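PDB 4HB9: similarities with probable monooxygenase from Photorhabdus luminescens, which binds flavin-adenine dinucleotide and is probably a flavin-dependent monooxygenase of the aromatic ring hydroxylase type. Local coordinates for residues 111-116 / 238-243; 70-75 / 224-229; 60-65 / 118-123. One frame throughout, in Å; residues are numbered along the deposited sequence.

Interaction 1: 111-116 / 238-243; sequences RTELKE and AEIDNF. With FAD (flavin-adenine dinucleotide), chain B; EDO (1,2-ethanediol), chain L.
Thr112 and Ala238 make the closest backbone approach, their CA atoms 8.0 Å apart, where the first turn of the helix 111-119 faces the loop that leads into strand 240-251, so that side chains alone bridge the gap. Ile240 carries most of the contact. Its CG1 lies 3.6 Å from CD of Glu113, so the carboxylate end of the glutamate rests against the aliphatic branch, while CD1 of Ile240 runs past CG2 of Thr112, 4.0 Å away. With its OG1 anti to the backbone N (chi1 180°), Thr112 turns its methyl to the strand; a small beta-branched residue suits this buried place. The CB of Ala238 meets that same methyl at 4.3 Å. CG, CD and OE1 of Glu113 lie alongside Ile240, and OE1 is hydrogen-bonded to Ser110 OG, at the end of the preceding strand. From the same helical turn, Arg111 reaches in another direction with an extended chain. Its NH1 donates an almost straight bond (173°) of 2.8 Å to O4' of the flavin-adenine dinucleotide, and NH2 gives one of 2.9 Å to the phosphate oxygen O1A, which lies in the guanidinium plane. The helix thus joins the large mixed sheet to the cofactor's ribityl-pyrophosphate region, an arrangement consistent with the FAD-binding fold of aromatic hydroxylase-like monooxygenases.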
loop_
_atom_site.group_PDB
_atom_site.type_symbol
_atom_site.label_atom_id
_atom_site.label_comp_id
_atom_site.label_asym_id
_atom_site.label_seq_id
_atom_site.Cartn_x
_atom_site.Cartn_y
_atom_site.Cartn_z
ATOM N N ARG A 111 6.386 -5.993 4.481
ATOM C CA ARG A 111 6.577 -5.458 3.129
ATOM C C ARG A 111 7.865 -5.972 2.509
ATOM O O ARG A 111 7.880 -6.355 1.326
ATOM C CB ARG A 111 6.543 -3.941 3.091
ATOM C CG ARG A 111 6.738 -3.454 1.659
ATOM C CD ARG A 111 6.486 -1.983 1.444
ATOM N NE ARG A 111 6.653 -1.656 0.024
ATOM C CZ ARG A 111 5.666 -1.329 -0.820
ATOM N NH1 ARG A 111 4.417 -1.254 -0.409
ATOM N NH2 ARG A 111 5.947 -1.093 -2.097
ATOM N N THR A 112 8.941 -6.034 3.289
ATOM C CA THR A 112 10.227 -6.497 2.734
ATOM C C THR A 112 10.144 -7.950 2.217
ATOM O O THR A 112 10.565 -8.227 1.104
ATOM C CB THR A 112 11.431 -6.298 3.675
ATOM O OG1 THR A 112 12.622 -6.785 3.030
ATOM C CG2 THR A 112 11.259 -7.046 4.986
ATOM N N GLU A 113 9.544 -8.861 2.978
ATOM C CA GLU A 113 9.393 -10.233 2.494
ATOM C C GLU A 113 8.499 -10.336 1.272
ATOM O O GLU A 113 8.785 -11.105 0.377
ATOM C CB GLU A 113 8.837 -11.165 3.580
ATOM C CG GLU A 113 9.798 -11.484 4.731
ATOM C CD GLU A 113 9.022 -12.040 5.932
ATOM O OE1 GLU A 113 8.157 -11.304 6.480
ATOM O OE2 GLU A 113 9.169 -13.249 6.230
ATOM N N LEU A 114 7.384 -9.617 1.284
ATOM C CA LEU A 114 6.461 -9.643 0.183
ATOM C C LEU A 114 7.165 -9.182 -1.087
ATOM O O LEU A 114 7.030 -9.841 -2.146
ATOM C CB LEU A 114 5.227 -8.803 0.467
ATOM C CG LEU A 114 4.161 -8.761 -0.618
ATOM C CD1 LEU A 114 3.642 -10.143 -0.949
ATOM C CD2 LEU A 114 3.034 -7.855 -0.183
ATOM N N LYS A 115 7.948 -8.108 -0.990
ATOM C CA LYS A 115 8.696 -7.618 -2.182
ATOM C C LYS A 115 9.736 -8.624 -2.692
ATOM O O LYS A 115 9.878 -8.824 -3.897
ATOM C CB LYS A 115 9.363 -6.271 -1.930
ATOM C CG LYS A 115 8.404 -5.081 -1.919
ATOM C CD LYS A 115 7.559 -4.916 -3.188
ATOM C CE LYS A 115 8.366 -4.825 -4.495
ATOM N NZ LYS A 115 9.436 -3.795 -4.409
ATOM N N GLU A 116 10.472 -9.249 -1.785
ATOM C CA GLU A 116 11.446 -10.273 -2.179
ATOM C C GLU A 116 10.771 -11.433 -2.904
ATOM O O GLU A 116 11.298 -11.928 -3.910
ATOM C CB GLU A 116 12.250 -10.791 -0.968
ATOM C CG GLU A 116 13.163 -9.736 -0.357
ATOM C CD GLU A 116 14.111 -9.100 -1.368
ATOM O OE1 GLU A 116 15.062 -9.768 -1.792
ATOM O OE2 GLU A 116 13.912 -7.921 -1.721
ATOM N N ALA A 238 16.989 -9.787 6.507
ATOM C CA ALA A 238 16.105 -9.095 7.436
ATOM C C ALA A 238 15.724 -10.061 8.547
ATOM O O ALA A 238 15.464 -11.237 8.292
ATOM C CB ALA A 238 14.856 -8.580 6.724
ATOM N N GLU A 239 15.709 -9.563 9.780
ATOM C CA GLU A 239 15.228 -10.322 10.920
ATOM C C GLU A 239 13.777 -9.924 11.219
ATOM O O GLU A 239 13.507 -8.822 11.696
ATOM C CB GLU A 239 16.119 -10.048 12.146
ATOM C CG GLU A 239 15.687 -10.770 13.402
ATOM C CD GLU A 239 16.501 -10.359 14.624
ATOM O OE1 GLU A 239 17.478 -9.580 14.489
ATOM O OE2 GLU A 239 16.156 -10.831 15.727
ATOM N N ILE A 240 12.843 -10.826 10.955
ATOM C CA ILE A 240 11.423 -10.466 11.033
ATOM C C ILE A 240 10.870 -10.783 12.422
ATOM O O ILE A 240 11.094 -11.876 12.947
ATOM C CB ILE A 240 10.606 -11.193 9.964
ATOM C CG1 ILE A 240 11.220 -10.951 8.580
ATOM C CG2 ILE A 240 9.141 -10.759 10.033
ATOM C CD1 ILE A 240 11.259 -9.501 8.129
ATOM N N ASP A 241 10.173 -9.820 13.014
ATOM C CA ASP A 241 9.523 -10.036 14.307
ATOM C C ASP A 241 8.142 -9.399 14.288
ATOM O O ASP A 241 7.771 -8.692 13.323
ATOM C CB ASP A 241 10.384 -9.452 15.428
ATOM C CG ASP A 241 10.152 -10.122 16.807
ATOM O OD1 ASP A 241 9.285 -11.016 16.970
ATOM O OD2 ASP A 241 10.840 -9.686 17.750
ATOM N N ASN A 242 7.392 -9.681 15.343
ATOM C CA ASN A 242 6.096 -9.087 15.593
ATOM C C ASN A 242 6.244 -7.702 16.211
ATOM O O ASN A 242 7.047 -7.500 17.147
ATOM C CB ASN A 242 5.273 -9.980 16.543
ATOM C CG ASN A 242 5.120 -11.402 16.036
ATOM O OD1 ASN A 242 5.594 -12.357 16.664
ATOM N ND2 ASN A 242 4.459 -11.558 14.917
ATOM N N PHE A 243 5.473 -6.756 15.670
ATOM C CA PHE A 243 5.422 -5.402 16.167
ATOM C C PHE A 243 3.972 -5.052 16.434
ATOM O O PHE A 243 3.096 -5.382 15.613
ATOM C CB PHE A 243 5.980 -4.416 15.128
ATOM C CG PHE A 243 7.476 -4.400 15.061
ATOM C CD1 PHE A 243 8.205 -3.411 15.700
ATOM C CD2 PHE A 243 8.158 -5.383 14.359
ATOM C CE1 PHE A 243 9.584 -3.401 15.666
ATOM C CE2 PHE A 243 9.547 -5.402 14.354
ATOM C CZ PHE A 243 10.254 -4.389 14.983
HETATM P PA FAD B . 4.234 0.917 -4.909
HETATM O O1A FAD B . 4.192 -0.449 -4.277
HETATM O O2A FAD B . 4.504 2.192 -4.186
HETATM O O5B FAD B . 5.217 0.841 -6.170
HETATM C C5B FAD B . 5.497 1.967 -6.981
HETATM C C4B FAD B . 6.823 1.653 -7.645
HETATM O O4B FAD B . 7.041 2.600 -8.707
HETATM C C3B FAD B . 8.027 1.737 -6.687
HETATM O O3B FAD B . 8.902 0.618 -6.842
HETATM C C2B FAD B . 8.683 3.035 -7.111
HETATM O O2B FAD B . 10.077 3.116 -6.880
HETATM C C1B FAD B . 8.376 3.045 -8.616
HETATM N N9A FAD B . 8.430 4.351 -9.275
HETATM C C8A FAD B . 7.877 5.518 -8.851
HETATM N N7A FAD B . 8.071 6.512 -9.766
HETATM C C5A FAD B . 8.768 5.956 -10.780
HETATM C C6A FAD B . 9.310 6.467 -12.054
HETATM N N6A FAD B . 9.119 7.778 -12.329
HETATM N N1A FAD B . 9.991 5.616 -12.849
HETATM C C2A FAD B . 10.139 4.312 -12.523
HETATM N N3A FAD B . 9.673 3.769 -11.381
HETATM C C4A FAD B . 8.983 4.544 -10.481
HETATM N N1 FAD B . -1.911 -1.949 1.920
HETATM C C2 FAD B . -2.691 -3.010 2.226
HETATM O O2 FAD B . -3.479 -3.527 1.360
HETATM N N3 FAD B . -2.642 -3.551 3.459
HETATM C C4 FAD B . -1.899 -3.082 4.466
HETATM O O4 FAD B . -1.922 -3.646 5.592
HETATM C C4X FAD B . -1.058 -1.906 4.223
HETATM N N5 FAD B . -0.256 -1.369 5.186
HETATM C C5X FAD B . 0.492 -0.277 4.906
HETATM C C6 FAD B . 1.295 0.298 5.884
HETATM C C7 FAD B . 2.083 1.420 5.614
HETATM C C7M FAD B . 2.960 2.046 6.682
HETATM C C8 FAD B . 2.056 2.019 4.269
HETATM C C8M FAD B . 2.906 3.227 3.942
HETATM C C9 FAD B . 1.254 1.448 3.286
HETATM C C9A FAD B . 0.468 0.324 3.538
HETATM N N10 FAD B . -0.347 -0.248 2.535
HETATM C C10 FAD B . -1.126 -1.356 2.846
HETATM C "C1'" FAD B . -0.453 0.327 1.178
HETATM C "C2'" FAD B . 0.476 -0.341 0.167
HETATM O "O2'" FAD B . 1.802 -0.414 0.663
HETATM C "C3'" FAD B . 0.463 0.470 -1.127
HETATM O "O3'" FAD B . -0.884 0.838 -1.422
HETATM C "C4'" FAD B . 1.015 -0.355 -2.280
HETATM O "O4'" FAD B . 2.427 -0.338 -2.186
HETATM C "C5'" FAD B . 0.611 0.194 -3.632
HETATM O "O5'" FAD B . 1.181 -0.649 -4.611
HETATM P P FAD B . 1.697 0.035 -5.974
HETATM O O1P FAD B . 2.328 -1.103 -6.741
HETATM O O2P FAD B . 0.572 0.836 -6.573
HETATM O O3P FAD B . 2.803 1.137 -5.602
HETATM C C1 EDO L . 12.360 -1.776 -5.143
HETATM O O1 EDO L . 11.754 -2.257 -6.344
HETATM C C2 EDO L . 12.230 -0.268 -5.138
HETATM O O2 EDO L . 10.857 0.116 -4.987
#

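Interaction 2: 70-75 / 224-229; sequences ASRYIG and MWRAPV
Arg72 bends at chi2 (-68°) and Arg226 at chi3 (64°), and these two kinks lay their guanidinium groups flat on one another. The planes are 23° apart and the group centres 4.0 Å. The overlap is offset: NH2 of Arg226 sits over one face of the Arg72 group, towards its rim, and the two NH2 atoms are 3.6 Å apart. Nearer the backbones, CG of Arg72 packs on CD of Arg226 at 3.6 Å, so the aliphatic parts of the two arginines also touch. Like charges this close would be expected to repel, and the polar surroundings probably soften the cost. NH1 of Arg72 donates to Ser71 O, which it approaches from above the carbonyl plane while the oxygen stays close to the guanidinium plane. Arg226 is held by two waters at its edge: one accepts a hydrogen bond from NE at 2.8 Å, the other from NH2 at 2.9 Å, and both lie within hydrogen-bonding distance of Ala70 O, the carbonyl at the end of the helix 61-70, to which they can donate. Arginine suits both places because its flat group can stack by a face and bond by its edge at once.

The contact joins two sheets of the FAD-binding monooxygenase fold, strand 72-74 being an outer strand of the small antiparallel one and strand 218-228 belonging to the large mixed one. Further along, Ile74 and Met224, a selenomethionine, make an apolar contact, CD1 of the isoleucine lying 4.1 Å from CB of Met224. Ile74 is buried, which suits its branched hydrocarbon side chain, and it packs also on Arg106 and Ser108 of the neighbouring strand. The carbonyl O of Met224 is hydrogen-bonded to His46 NE2, and the adjoining Trp225 touches the cofactor.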
loop_
_atom_site.group_PDB
_atom_site.type_symbol
_atom_site.label_atom_id
_atom_site.label_comp_id
_atom_site.label_asym_id
_atom_site.label_seq_id
_atom_site.Cartn_x
_atom_site.Cartn_y
_atom_site.Cartn_z
ATOM N N ALA A 70 5.987 -17.423 4.572
ATOM C CA ALA A 70 6.395 -16.193 5.251
ATOM C C ALA A 70 5.255 -15.502 5.996
ATOM O O ALA A 70 5.498 -14.813 6.992
ATOM C CB ALA A 70 7.031 -15.229 4.264
ATOM N N SER A 71 4.024 -15.670 5.529
ATOM C CA SER A 71 2.909 -14.988 6.132
ATOM C C SER A 71 2.434 -15.713 7.396
ATOM O O SER A 71 2.860 -16.829 7.653
ATOM C CB SER A 71 1.773 -14.807 5.116
ATOM O OG SER A 71 1.258 -16.049 4.674
ATOM N N ARG A 72 1.602 -15.024 8.174
ATOM C CA ARG A 72 0.922 -15.545 9.360
ATOM C C ARG A 72 -0.517 -15.024 9.322
ATOM O O ARG A 72 -0.802 -14.002 8.681
ATOM C CB ARG A 72 1.618 -15.064 10.633
ATOM C CG ARG A 72 3.074 -15.498 10.732
ATOM C CD ARG A 72 3.225 -17.002 10.919
ATOM N NE ARG A 72 4.589 -17.325 11.362
ATOM C CZ ARG A 72 5.661 -17.325 10.582
ATOM N NH1 ARG A 72 5.567 -17.038 9.276
ATOM N NH2 ARG A 72 6.839 -17.620 11.091
ATOM N N TYR A 73 -1.425 -15.723 9.984
ATOM C CA TYR A 73 -2.814 -15.246 10.121
ATOM C C TYR A 73 -2.918 -14.060 11.080
ATOM O O TYR A 73 -2.262 -14.026 12.118
ATOM C CB TYR A 73 -3.722 -16.370 10.588
ATOM C CG TYR A 73 -3.762 -17.531 9.633
ATOM C CD1 TYR A 73 -4.335 -17.403 8.362
ATOM C CD2 TYR A 73 -3.213 -18.754 9.989
ATOM C CE1 TYR A 73 -4.361 -18.473 7.479
ATOM C CE2 TYR A 73 -3.234 -19.827 9.117
ATOM C CZ TYR A 73 -3.807 -19.684 7.868
ATOM O OH TYR A 73 -3.810 -20.774 7.030
ATOM N N ILE A 74 -3.715 -13.065 10.701
ATOM C CA ILE A 74 -4.011 -11.920 11.556
ATOM C C ILE A 74 -5.528 -11.824 11.614
ATOM O O ILE A 74 -6.226 -12.192 10.659
ATOM C CB ILE A 74 -3.325 -10.609 11.082
ATOM C CG1 ILE A 74 -3.608 -9.428 12.024
ATOM C CG2 ILE A 74 -3.759 -10.205 9.686
ATOM C CD1 ILE A 74 -3.014 -9.562 13.414
ATOM N N GLY A 75 -6.026 -11.349 12.752
ATOM C CA GLY A 75 -7.333 -11.762 13.256
ATOM C C GLY A 75 -8.554 -10.963 12.877
ATOM O O GLY A 75 -8.478 -9.972 12.146
HETATM N N MSE A 224 -1.186 -5.256 14.518
HETATM C CA MSE A 224 0.131 -5.880 14.492
HETATM C C MSE A 224 0.695 -5.972 13.110
HETATM O O MSE A 224 -0.049 -6.137 12.137
HETATM C CB MSE A 224 0.010 -7.285 15.092
HETATM C CG MSE A 224 0.136 -7.181 16.618
HETATM SE SE MSE A 224 0.169 -8.952 17.475
HETATM C CE MSE A 224 1.807 -9.617 16.638
ATOM N N TRP A 225 2.009 -5.837 13.017
ATOM C CA TRP A 225 2.741 -6.051 11.782
ATOM C C TRP A 225 3.825 -7.108 11.992
ATOM O O TRP A 225 4.415 -7.211 13.060
ATOM C CB TRP A 225 3.483 -4.804 11.370
ATOM C CG TRP A 225 2.693 -3.699 10.736
ATOM C CD1 TRP A 225 1.519 -3.784 10.061
ATOM C CD2 TRP A 225 3.091 -2.318 10.689
ATOM N NE1 TRP A 225 1.141 -2.521 9.622
ATOM C CE2 TRP A 225 2.092 -1.614 10.001
ATOM C CE3 TRP A 225 4.182 -1.612 11.192
ATOM C CZ2 TRP A 225 2.166 -0.235 9.798
ATOM C CZ3 TRP A 225 4.263 -0.248 10.959
ATOM C CH2 TRP A 225 3.270 0.413 10.275
ATOM N N ARG A 226 4.141 -7.812 10.923
ATOM C CA ARG A 226 5.418 -8.475 10.805
ATOM C C ARG A 226 6.353 -7.525 10.068
ATOM O O ARG A 226 5.986 -6.955 9.049
ATOM C CB ARG A 226 5.227 -9.829 10.136
ATOM C CG ARG A 226 4.638 -10.771 11.184
ATOM C CD ARG A 226 4.533 -12.167 10.742
ATOM N NE ARG A 226 5.814 -12.810 10.471
ATOM C CZ ARG A 226 6.549 -13.463 11.366
ATOM N NH1 ARG A 226 6.194 -13.484 12.651
ATOM N NH2 ARG A 226 7.662 -14.075 10.974
ATOM N N ALA A 227 7.524 -7.282 10.626
ATOM C CA ALA A 227 8.421 -6.268 10.095
ATOM C C ALA A 227 9.858 -6.522 10.520
ATOM O O ALA A 227 10.096 -7.213 11.489
ATOM C CB ALA A 227 7.967 -4.893 10.561
ATOM N N PRO A 228 10.818 -5.948 9.809
ATOM C CA PRO A 228 12.203 -6.146 10.178
ATOM C C PRO A 228 12.632 -5.376 11.449
ATOM O O PRO A 228 12.259 -4.230 11.656
ATOM C CB PRO A 228 12.972 -5.689 8.947
ATOM C CG PRO A 228 12.040 -4.848 8.155
ATOM C CD PRO A 228 10.648 -5.129 8.596
ATOM N N VAL A 229 13.417 -6.040 12.283
ATOM C CA VAL A 229 13.959 -5.449 13.504
ATOM C C VAL A 229 14.885 -4.299 13.120
ATOM O O VAL A 229 14.771 -3.213 13.654
ATOM C CB VAL A 229 14.729 -6.489 14.337
ATOM C CG1 VAL A 229 15.472 -5.837 15.510
ATOM C CG2 VAL A 229 13.781 -7.549 14.833
HETATM O O HOH W 1 6.046 -12.179 7.758
HETATM O O HOH W 2 8.263 -14.505 8.135
#

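Interaction 3: 60-65 / 118-123; sequences PAENWL and LNKGLA
Glu62 and Asn63, in the first turn of the helix 61-70, meet Lys120 at the point where the helix 111-119 gives way to a type II beta turn, a helix-to-turn contact on the flank of the FAD-binding fold, away from the cofactor site. Pro60 stands at the N-cap position of the first helix; its N carries no hydrogen, which costs nothing at this position, and its O accepts the ordinary helical bond from Trp64 N. Glu62 comes next. Its first torsion tucks CG in over the backbone, flanked by N and C, and from there the chain extends to meet the lysine at about a right angle. OE1 and Lys120 NZ form a salt bridge at 3.3 Å, weak as a hydrogen bond. Both residues are exposed, where long charged side chains can pair while remaining at the surface.

Asn63, by contrast, is buried, and an amide suits it because its nitrogen can serve more than one backbone carbonyl. ND2 donates to Lys120 O at 2.9 Å, with an N-H...O angle of 155°, and it is also hydrogen-bonded to Ile117 O, so a single amide nitrogen grips two carbonyls, one in the last turn of the helix 111-119 and one just beyond it. The nitrogen also packs on the lysine's own side chain, 3.6 Å from its CB.

Across the contact the chain turns from Asn119 to Leu122, closed by the bond from Leu122 N to Asn119 O at 3.0 Å. Gly121 has a positive phi, and a CB here would collide with Lys120 O, so glycine belongs there. That carbonyl O lies within 3° of the amide plane of Asn63, although ND2 stands 39° out of the carbonyl's own plane.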
loop_
_atom_site.group_PDB
_atom_site.type_symbol
_atom_site.label_atom_id
_atom_site.label_comp_id
_atom_site.label_asym_id
_atom_site.label_seq_id
_atom_site.Cartn_x
_atom_site.Cartn_y
_atom_site.Cartn_z
ATOM N N PRO A 60 4.103 -17.687 -9.855
ATOM C CA PRO A 60 4.537 -19.084 -10.007
ATOM C C PRO A 60 4.378 -19.822 -8.694
ATOM O O PRO A 60 4.421 -19.202 -7.629
ATOM C CB PRO A 60 6.010 -18.982 -10.359
ATOM C CG PRO A 60 6.209 -17.591 -10.842
ATOM C CD PRO A 60 5.207 -16.747 -10.114
ATOM N N ALA A 61 4.182 -21.130 -8.767
ATOM C CA ALA A 61 3.922 -21.907 -7.573
ATOM C C ALA A 61 5.036 -21.745 -6.536
ATOM O O ALA A 61 4.752 -21.702 -5.351
ATOM C CB ALA A 61 3.731 -23.372 -7.935
ATOM N N GLU A 62 6.292 -21.632 -6.956
ATOM C CA GLU A 62 7.359 -21.542 -5.952
ATOM C C GLU A 62 7.257 -20.224 -5.151
ATOM O O GLU A 62 7.464 -20.205 -3.928
ATOM C CB GLU A 62 8.748 -21.786 -6.528
ATOM C CG GLU A 62 9.306 -20.734 -7.463
ATOM C CD GLU A 62 10.776 -20.987 -7.819
ATOM O OE1 GLU A 62 11.556 -21.473 -6.949
ATOM O OE2 GLU A 62 11.158 -20.662 -8.963
ATOM N N ASN A 63 6.889 -19.141 -5.830
ATOM C CA ASN A 63 6.662 -17.854 -5.139
ATOM C C ASN A 63 5.454 -17.945 -4.205
ATOM O O ASN A 63 5.505 -17.459 -3.061
ATOM C CB ASN A 63 6.433 -16.699 -6.123
ATOM C CG ASN A 63 7.549 -16.537 -7.129
ATOM O OD1 ASN A 63 7.919 -17.487 -7.813
ATOM N ND2 ASN A 63 8.076 -15.335 -7.243
ATOM N N TRP A 64 4.382 -18.576 -4.667
ATOM C CA TRP A 64 3.182 -18.710 -3.850
ATOM C C TRP A 64 3.496 -19.501 -2.569
ATOM O O TRP A 64 3.149 -19.089 -1.458
ATOM C CB TRP A 64 2.045 -19.370 -4.642
ATOM C CG TRP A 64 0.893 -19.736 -3.793
ATOM C CD1 TRP A 64 0.471 -20.991 -3.473
ATOM C CD2 TRP A 64 0.035 -18.841 -3.109
ATOM N NE1 TRP A 64 -0.608 -20.928 -2.642
ATOM C CE2 TRP A 64 -0.887 -19.618 -2.385
ATOM C CE3 TRP A 64 -0.056 -17.456 -3.037
ATOM C CZ2 TRP A 64 -1.890 -19.049 -1.631
ATOM C CZ3 TRP A 64 -1.027 -16.899 -2.267
ATOM C CH2 TRP A 64 -1.933 -17.690 -1.575
ATOM N N LEU A 65 4.222 -20.601 -2.705
ATOM C CA LEU A 65 4.586 -21.371 -1.499
ATOM C C LEU A 65 5.446 -20.550 -0.536
ATOM O O LEU A 65 5.288 -20.666 0.693
ATOM C CB LEU A 65 5.299 -22.675 -1.856
ATOM C CG LEU A 65 4.482 -23.767 -2.538
ATOM C CD1 LEU A 65 5.339 -25.010 -2.706
ATOM C CD2 LEU A 65 3.209 -24.118 -1.801
ATOM N N LEU A 118 7.739 -11.256 -4.489
ATOM C CA LEU A 118 7.307 -10.691 -5.765
ATOM C C LEU A 118 8.463 -10.524 -6.763
ATOM O O LEU A 118 8.269 -10.755 -7.968
ATOM C CB LEU A 118 6.594 -9.368 -5.558
ATOM C CG LEU A 118 5.144 -9.578 -5.092
ATOM C CD1 LEU A 118 4.618 -8.273 -4.539
ATOM C CD2 LEU A 118 4.255 -10.081 -6.231
ATOM N N ASN A 119 9.649 -10.152 -6.287
ATOM C CA ASN A 119 10.790 -9.962 -7.195
ATOM C C ASN A 119 11.386 -11.262 -7.722
ATOM O O ASN A 119 11.993 -11.276 -8.798
ATOM C CB ASN A 119 11.891 -9.129 -6.541
ATOM C CG ASN A 119 11.505 -7.674 -6.376
ATOM O OD1 ASN A 119 10.488 -7.225 -6.876
ATOM N ND2 ASN A 119 12.326 -6.929 -5.649
ATOM N N LYS A 120 11.186 -12.367 -6.995
ATOM C CA LYS A 120 11.778 -13.634 -7.363
ATOM C C LYS A 120 11.220 -14.068 -8.727
ATOM O O LYS A 120 10.020 -14.087 -8.922
ATOM C CB LYS A 120 11.451 -14.692 -6.305
ATOM C CG LYS A 120 11.903 -16.094 -6.639
ATOM C CD LYS A 120 13.368 -16.318 -6.282
ATOM C CE LYS A 120 13.751 -17.793 -6.401
ATOM N NZ LYS A 120 12.792 -18.676 -5.665
ATOM N N GLY A 121 12.096 -14.442 -9.655
ATOM C CA GLY A 121 11.645 -14.876 -10.967
ATOM C C GLY A 121 11.595 -13.740 -11.971
ATOM O O GLY A 121 11.393 -14.004 -13.150
ATOM N N LEU A 122 11.739 -12.495 -11.511
ATOM C CA LEU A 122 11.700 -11.314 -12.382
ATOM C C LEU A 122 13.068 -10.650 -12.583
ATOM O O LEU A 122 13.137 -9.510 -13.055
ATOM C CB LEU A 122 10.703 -10.271 -11.838
ATOM C CG LEU A 122 9.244 -10.668 -11.695
ATOM C CD1 LEU A 122 8.441 -9.505 -11.097
ATOM C CD2 LEU A 122 8.623 -11.135 -12.997
ATOM N N ALA A 123 14.166 -11.354 -12.273
ATOM C CA ALA A 123 15.495 -10.716 -12.308
ATOM C C ALA A 123 15.833 -10.182 -13.689
ATOM O O ALA A 123 16.509 -9.172 -13.821
ATOM C CB ALA A 123 16.578 -11.685 -11.854
#

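Overall arrangement
From the N terminus, the first segment met among the three contacts is 60-65, which opens interaction 3; strand 72-74 then opens interaction 2. The helix 111-119 follows: its first turn opens interaction 1, and its end then closes the loop of interaction 3. Strand 218-228 closes interaction 2, and the adjacent strand 240-251 closes interaction 1. Every pair of contacts crosses, since their segments alternate along the chain. Interactions 1 and 2 touch through neighbouring strands of the mixed sheet, their centres 8 Å apart, whereas 1 and 3 share a helix. Interaction 1 ties helix 111-119 to the large sheet, 2 ties the small antiparallel sheet to it, and 3 ties the two helices together.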